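Local coordinates for Tox3 (Phaeosphaeria nodorum, PDB 6WES), which acts as a secreted necrotrophic effector of a fungal wheat pathogen, probably processed from a pro-protein and recognised through the host factor Snn3, at residues Asp26-Ala31 / Gly152-Gly157; Pro62-Pro67 / Thr73-Ile78. All coordinates share one frame; numbering follows the deposited sequence.

Contact 1 (Asp26-Ala31 / Gly152-Gly157); sequences DVKVRA and GAIPRG
OD1 of Asp26 forms a salt bridge with NE of Arg12; OD2 of Asp26, itself hydrogen-bonded elsewhere, has Ile154 CG2 3.8 Å away. Across the two segments everything is van der Waals contact and depends almost wholly on Ile154, in the chain that follows strand 144-153, which supplies more than half of the buried surface. Its CG1 lies beside the backbone N (chi1 -63°), and the second torsion, near 180°, stretches CD1 out as the leading atom toward strand 23-36. That methyl lodges between Asp26 and Lys28, two residues apart on one face of the strand. Asp26 comes in at a slant, with its CG 3.8 Å from Ile154 CD1. Lys28 crosses Ile154 at about a right angle; because the lysine chain is extended beyond CG, its flank offers Ile154 CD1 both Lys28 CG (3.7 Å) and Lys28 CE (3.6 Å). Val27 O also lies 4.0 Å from Ile154 CD1. The lysine thus packs by its hydrocarbon part, while NZ carries on to a hydrogen bond with the backbone O of Glu158, the last residue of the chain. Strand 2-16 lies between strands 144-153 and 23-36 in the antiparallel sheet, so Ile154 reaches over it, also touching Arg12. On the other edge of strand 23-36 runs strand 45-53, whose Leu53 touches both Asp26 and Lys28, and Val27 turns to the barrel interior, against Leu98 and Phe102 of strand 92-105.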
loop_
_atom_site.group_PDB
_atom_site.type_symbol
_atom_site.label_atom_id
_atom_site.label_comp_id
_atom_site.label_asym_id
_atom_site.label_seq_id
_atom_site.Cartn_x
_atom_site.Cartn_y
_atom_site.Cartn_z
ATOM N N ASP A 26 -10.145 -0.877 0.741
ATOM C CA ASP A 26 -9.265 -1.440 1.760
ATOM C C ASP A 26 -8.038 -2.008 1.056
ATOM O O ASP A 26 -8.174 -2.726 0.066
ATOM C CB ASP A 26 -9.954 -2.587 2.511
ATOM C CG ASP A 26 -10.931 -2.115 3.561
ATOM O OD1 ASP A 26 -11.264 -0.920 3.570
ATOM O OD2 ASP A 26 -11.409 -2.946 4.372
ATOM N N VAL A 27 -6.855 -1.705 1.579
ATOM C CA VAL A 27 -5.591 -2.212 1.051
ATOM C C VAL A 27 -4.851 -2.853 2.213
ATOM O O VAL A 27 -4.687 -2.219 3.264
ATOM C CB VAL A 27 -4.749 -1.078 0.437
ATOM C CG1 VAL A 27 -3.437 -1.624 -0.109
ATOM C CG2 VAL A 27 -5.522 -0.390 -0.677
ATOM N N LYS A 28 -4.431 -4.098 2.052
ATOM C CA LYS A 28 -3.703 -4.792 3.110
ATOM C C LYS A 28 -2.409 -5.361 2.553
ATOM O O LYS A 28 -2.370 -5.868 1.424
ATOM C CB LYS A 28 -4.536 -5.936 3.708
ATOM C CG LYS A 28 -5.807 -5.489 4.404
ATOM C CD LYS A 28 -6.568 -6.685 4.912
ATOM C CE LYS A 28 -7.929 -6.289 5.478
ATOM N NZ LYS A 28 -8.657 -7.489 6.010
ATOM N N VAL A 29 -1.345 -5.263 3.347
ATOM C CA VAL A 29 -0.043 -5.786 2.956
ATOM C C VAL A 29 0.540 -6.602 4.097
ATOM O O VAL A 29 0.134 -6.480 5.256
ATOM C CB VAL A 29 0.935 -4.668 2.555
ATOM C CG1 VAL A 29 0.383 -3.873 1.360
ATOM C CG2 VAL A 29 1.222 -3.734 3.745
ATOM N N ARG A 30 1.528 -7.431 3.756
ATOM C CA ARG A 30 2.315 -8.181 4.720
ATOM C C ARG A 30 3.771 -7.827 4.468
ATOM O O ARG A 30 4.173 -7.630 3.312
ATOM C CB ARG A 30 2.095 -9.682 4.493
ATOM C CG ARG A 30 2.995 -10.587 5.324
ATOM C CD ARG A 30 2.539 -12.010 5.204
ATOM N NE ARG A 30 3.579 -12.904 5.688
ATOM C CZ ARG A 30 3.355 -14.073 6.276
ATOM N NH1 ARG A 30 2.115 -14.506 6.481
ATOM N NH2 ARG A 30 4.383 -14.799 6.677
ATOM N N ALA A 31 4.557 -7.719 5.539
ATOM C CA ALA A 31 6.007 -7.576 5.427
ATOM C C ALA A 31 6.647 -8.766 6.116
ATOM O O ALA A 31 6.272 -9.116 7.249
ATOM C CB ALA A 31 6.524 -6.283 6.062
ATOM N N GLY A 152 -7.686 5.688 7.213
ATOM C CA GLY A 152 -7.407 5.234 8.566
ATOM C C GLY A 152 -7.260 3.733 8.617
ATOM O O GLY A 152 -7.239 3.072 7.577
ATOM N N ALA A 153 -7.102 3.214 9.829
ATOM C CA ALA A 153 -6.917 1.780 10.007
ATOM C C ALA A 153 -8.185 1.019 9.637
ATOM O O ALA A 153 -9.297 1.542 9.708
ATOM C CB ALA A 153 -6.575 1.504 11.472
ATOM N N ILE A 154 -8.011 -0.230 9.232
ATOM C CA ILE A 154 -9.159 -1.101 8.986
ATOM C C ILE A 154 -9.620 -1.666 10.323
ATOM O O ILE A 154 -8.790 -2.206 11.068
ATOM C CB ILE A 154 -8.780 -2.219 8.025
ATOM C CG1 ILE A 154 -8.376 -1.638 6.664
ATOM C CG2 ILE A 154 -9.950 -3.197 7.870
ATOM C CD1 ILE A 154 -7.874 -2.710 5.673
ATOM N N PRO A 155 -10.902 -1.551 10.673
ATOM C CA PRO A 155 -11.368 -2.087 11.962
ATOM C C PRO A 155 -11.051 -3.570 12.102
ATOM O O PRO A 155 -11.112 -4.335 11.139
ATOM C CB PRO A 155 -12.880 -1.835 11.927
ATOM C CG PRO A 155 -13.061 -0.687 10.985
ATOM C CD PRO A 155 -11.974 -0.865 9.928
ATOM N N ARG A 156 -10.698 -3.974 13.321
ATOM C CA ARG A 156 -10.271 -5.347 13.548
ATOM C C ARG A 156 -11.385 -6.318 13.181
ATOM O O ARG A 156 -12.556 -6.096 13.507
ATOM C CB ARG A 156 -9.874 -5.534 15.012
ATOM C CG ARG A 156 -9.337 -6.913 15.322
ATOM C CD ARG A 156 -8.351 -6.859 16.473
ATOM N NE ARG A 156 -6.991 -6.613 16.000
ATOM C CZ ARG A 156 -6.303 -5.494 16.219
ATOM N NH1 ARG A 156 -6.838 -4.501 16.916
ATOM N NH2 ARG A 156 -5.071 -5.367 15.744
ATOM N N GLY A 157 -11.018 -7.388 12.480
ATOM C CA GLY A 157 -11.977 -8.355 11.996
ATOM C C GLY A 157 -12.547 -8.065 10.626
ATOM O O GLY A 157 -13.290 -8.901 10.098
#

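Contact 2 (Pro62-Pro67 / Thr73-Ile78)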
loop_
_atom_site.group_PDB
_atom_site.type_symbol
_atom_site.label_atom_id
_atom_site.label_comp_id
_atom_site.label_asym_id
_atom_site.label_seq_id
_atom_site.Cartn_x
_atom_site.Cartn_y
_atom_site.Cartn_z
ATOM N N PRO A 62 9.271 -4.363 -4.303
ATOM C CA PRO A 62 8.909 -4.676 -2.902
ATOM C C PRO A 62 9.924 -5.516 -2.150
ATOM O O PRO A 62 9.650 -5.890 -0.995
ATOM C CB PRO A 62 7.635 -5.495 -3.072
ATOM C CG PRO A 62 7.840 -6.222 -4.405
ATOM C CD PRO A 62 8.472 -5.155 -5.260
ATOM N N ILE A 63 11.070 -5.807 -2.744
ATOM C CA ILE A 63 12.144 -6.529 -2.077
ATOM C C ILE A 63 13.192 -5.487 -1.762
ATOM O O ILE A 63 13.876 -4.978 -2.660
ATOM C CB ILE A 63 12.708 -7.630 -2.981
ATOM C CG1 ILE A 63 11.562 -8.469 -3.615
ATOM C CG2 ILE A 63 13.753 -8.449 -2.214
ATOM C CD1 ILE A 63 10.554 -9.023 -2.612
ATOM N N VAL A 64 13.282 -5.115 -0.494
ATOM C CA VAL A 64 13.999 -3.910 -0.091
ATOM C C VAL A 64 15.060 -4.272 0.936
ATOM O O VAL A 64 14.820 -5.087 1.828
ATOM C CB VAL A 64 13.016 -2.866 0.478
ATOM C CG1 VAL A 64 13.766 -1.641 1.043
ATOM C CG2 VAL A 64 12.000 -2.497 -0.594
ATOM N N THR A 65 16.229 -3.670 0.816
ATOM C CA THR A 65 17.290 -3.782 1.804
ATOM C C THR A 65 17.251 -2.546 2.695
ATOM O O THR A 65 17.220 -1.411 2.201
ATOM C CB THR A 65 18.612 -3.860 1.053
ATOM O OG1 THR A 65 18.599 -5.031 0.230
ATOM C CG2 THR A 65 19.741 -3.925 2.009
ATOM N N VAL A 66 17.180 -2.758 4.001
ATOM C CA VAL A 66 17.154 -1.677 4.979
ATOM C C VAL A 66 18.569 -1.507 5.518
ATOM O O VAL A 66 19.106 -2.452 6.141
ATOM C CB VAL A 66 16.175 -1.990 6.117
ATOM C CG1 VAL A 66 16.140 -0.869 7.108
ATOM C CG2 VAL A 66 14.758 -2.256 5.565
ATOM N N PRO A 67 19.215 -0.367 5.297
ATOM C CA PRO A 67 20.581 -0.188 5.782
ATOM C C PRO A 67 20.660 -0.339 7.292
ATOM O O PRO A 67 19.697 -0.105 8.035
ATOM C CB PRO A 67 20.945 1.240 5.349
ATOM C CG PRO A 67 20.045 1.512 4.210
ATOM C CD PRO A 67 18.760 0.771 4.472
ATOM N N THR A 73 11.498 1.844 6.661
ATOM C CA THR A 73 11.466 1.700 5.207
ATOM C C THR A 73 10.024 1.867 4.762
ATOM O O THR A 73 9.094 1.492 5.481
ATOM C CB THR A 73 12.101 0.373 4.754
ATOM O OG1 THR A 73 12.241 0.377 3.328
ATOM C CG2 THR A 73 11.266 -0.819 5.164
ATOM N N THR A 74 9.835 2.453 3.584
ATOM C CA THR A 74 8.506 2.812 3.100
ATOM C C THR A 74 8.317 2.282 1.687
ATOM O O THR A 74 9.278 2.155 0.929
ATOM C CB THR A 74 8.286 4.349 3.071
ATOM O OG1 THR A 74 8.436 4.923 4.389
ATOM C CG2 THR A 74 6.896 4.699 2.589
ATOM N N ILE A 75 7.081 1.917 1.364
ATOM C CA ILE A 75 6.740 1.399 0.042
ATOM C C ILE A 75 5.383 1.963 -0.354
ATOM O O ILE A 75 4.610 2.389 0.495
ATOM C CB ILE A 75 6.733 -0.149 0.077
ATOM C CG1 ILE A 75 6.916 -0.754 -1.325
ATOM C CG2 ILE A 75 5.493 -0.690 0.740
ATOM C CD1 ILE A 75 8.356 -0.592 -1.875
ATOM N N THR A 76 5.088 1.971 -1.653
ATOM C CA THR A 76 3.764 2.360 -2.129
ATOM C C THR A 76 3.083 1.141 -2.739
ATOM O O THR A 76 3.638 0.509 -3.650
ATOM C CB THR A 76 3.878 3.493 -3.154
ATOM O OG1 THR A 76 4.482 4.636 -2.524
ATOM C CG2 THR A 76 2.500 3.863 -3.724
ATOM N N ALA A 77 1.901 0.795 -2.238
ATOM C CA ALA A 77 1.082 -0.256 -2.831
ATOM C C ALA A 77 0.171 0.352 -3.884
ATOM O O ALA A 77 -0.460 1.389 -3.634
ATOM C CB ALA A 77 0.246 -0.920 -1.734
ATOM N N ILE A 78 0.079 -0.283 -5.043
ATOM C CA ILE A 78 -0.710 0.219 -6.163
ATOM C C ILE A 78 -1.876 -0.729 -6.393
ATOM O O ILE A 78 -1.676 -1.945 -6.503
ATOM C CB ILE A 78 0.143 0.284 -7.444
ATOM C CG1 ILE A 78 1.444 1.047 -7.233
ATOM C CG2 ILE A 78 -0.678 0.877 -8.599
ATOM C CD1 ILE A 78 1.235 2.529 -7.048
#
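Apolar packing joins Val64 and Pro62 to Ile75, and Val66 to Thr73, across two strand segments that run nearly antiparallel (161°). Their axes approach no closer than 8.7 Å, a spacing filled by side chains in place of backbone pairing. Ile75 directs its CD1 methyl at the bend before strand 63-66, where it lies 4.2 Å from Pro62 CA and 4.3 Å from Val64 CG2. Two residues back, Thr73 offers its carbon side to Val66: the CG2 atoms of Val66 and Thr73 are 3.8 Å apart, and Val66 CG2 is equally close to Thr73 CB, the side chains meeting at a slant. Among the touching side chains the polar group is the Thr73 hydroxyl, which meets a methyl: Thr73 OG1 is 3.4 Å from Val64 CG1, and the two side chains lie alongside, running opposite ways. Thr73 has OG1 anti to the backbone N (chi1 -171°), which gives its two branches to different valines, the oxygen to Val64 and the methyl to Val66. Each backbone has its hydrogen bonds elsewhere. Strand 63-66, at one end of the sheet order, pairs with strand 45-53, while the 73-78 part of strand 72-85 pairs with strand 92-105; the two end regions of the sheet come together here through side chains, without backbone pairing between these segments, and Ile75 also reaches Trp49 of strand 45-53 and Phe58 of strand 57-59.

This chain is the C-terminal part of the protein, probably the mature effector. From its N terminus, strand 2-16 leads into strand 23-36, which carries Asp26-Ala31. Contact 1 closes only when the chain has traced the rest of the barrel and come back with Gly152-Gly157, some 120 residues later. Contact 2 is nested inside, closing a short loop of five residues. The disulfide Cys17-Cys146 crosses contact 1 in chain order, linking the turn after strand 2-16 to strand 144-153. Although their centres are about 17 Å apart, the contacts meet inside the barrel, where Val27 CG1 packs 4.1 Å from Ala77 CB: contact 1 joins the C-terminal end to the second strand across strand 2-16, contact 2 the two end regions of the sheet.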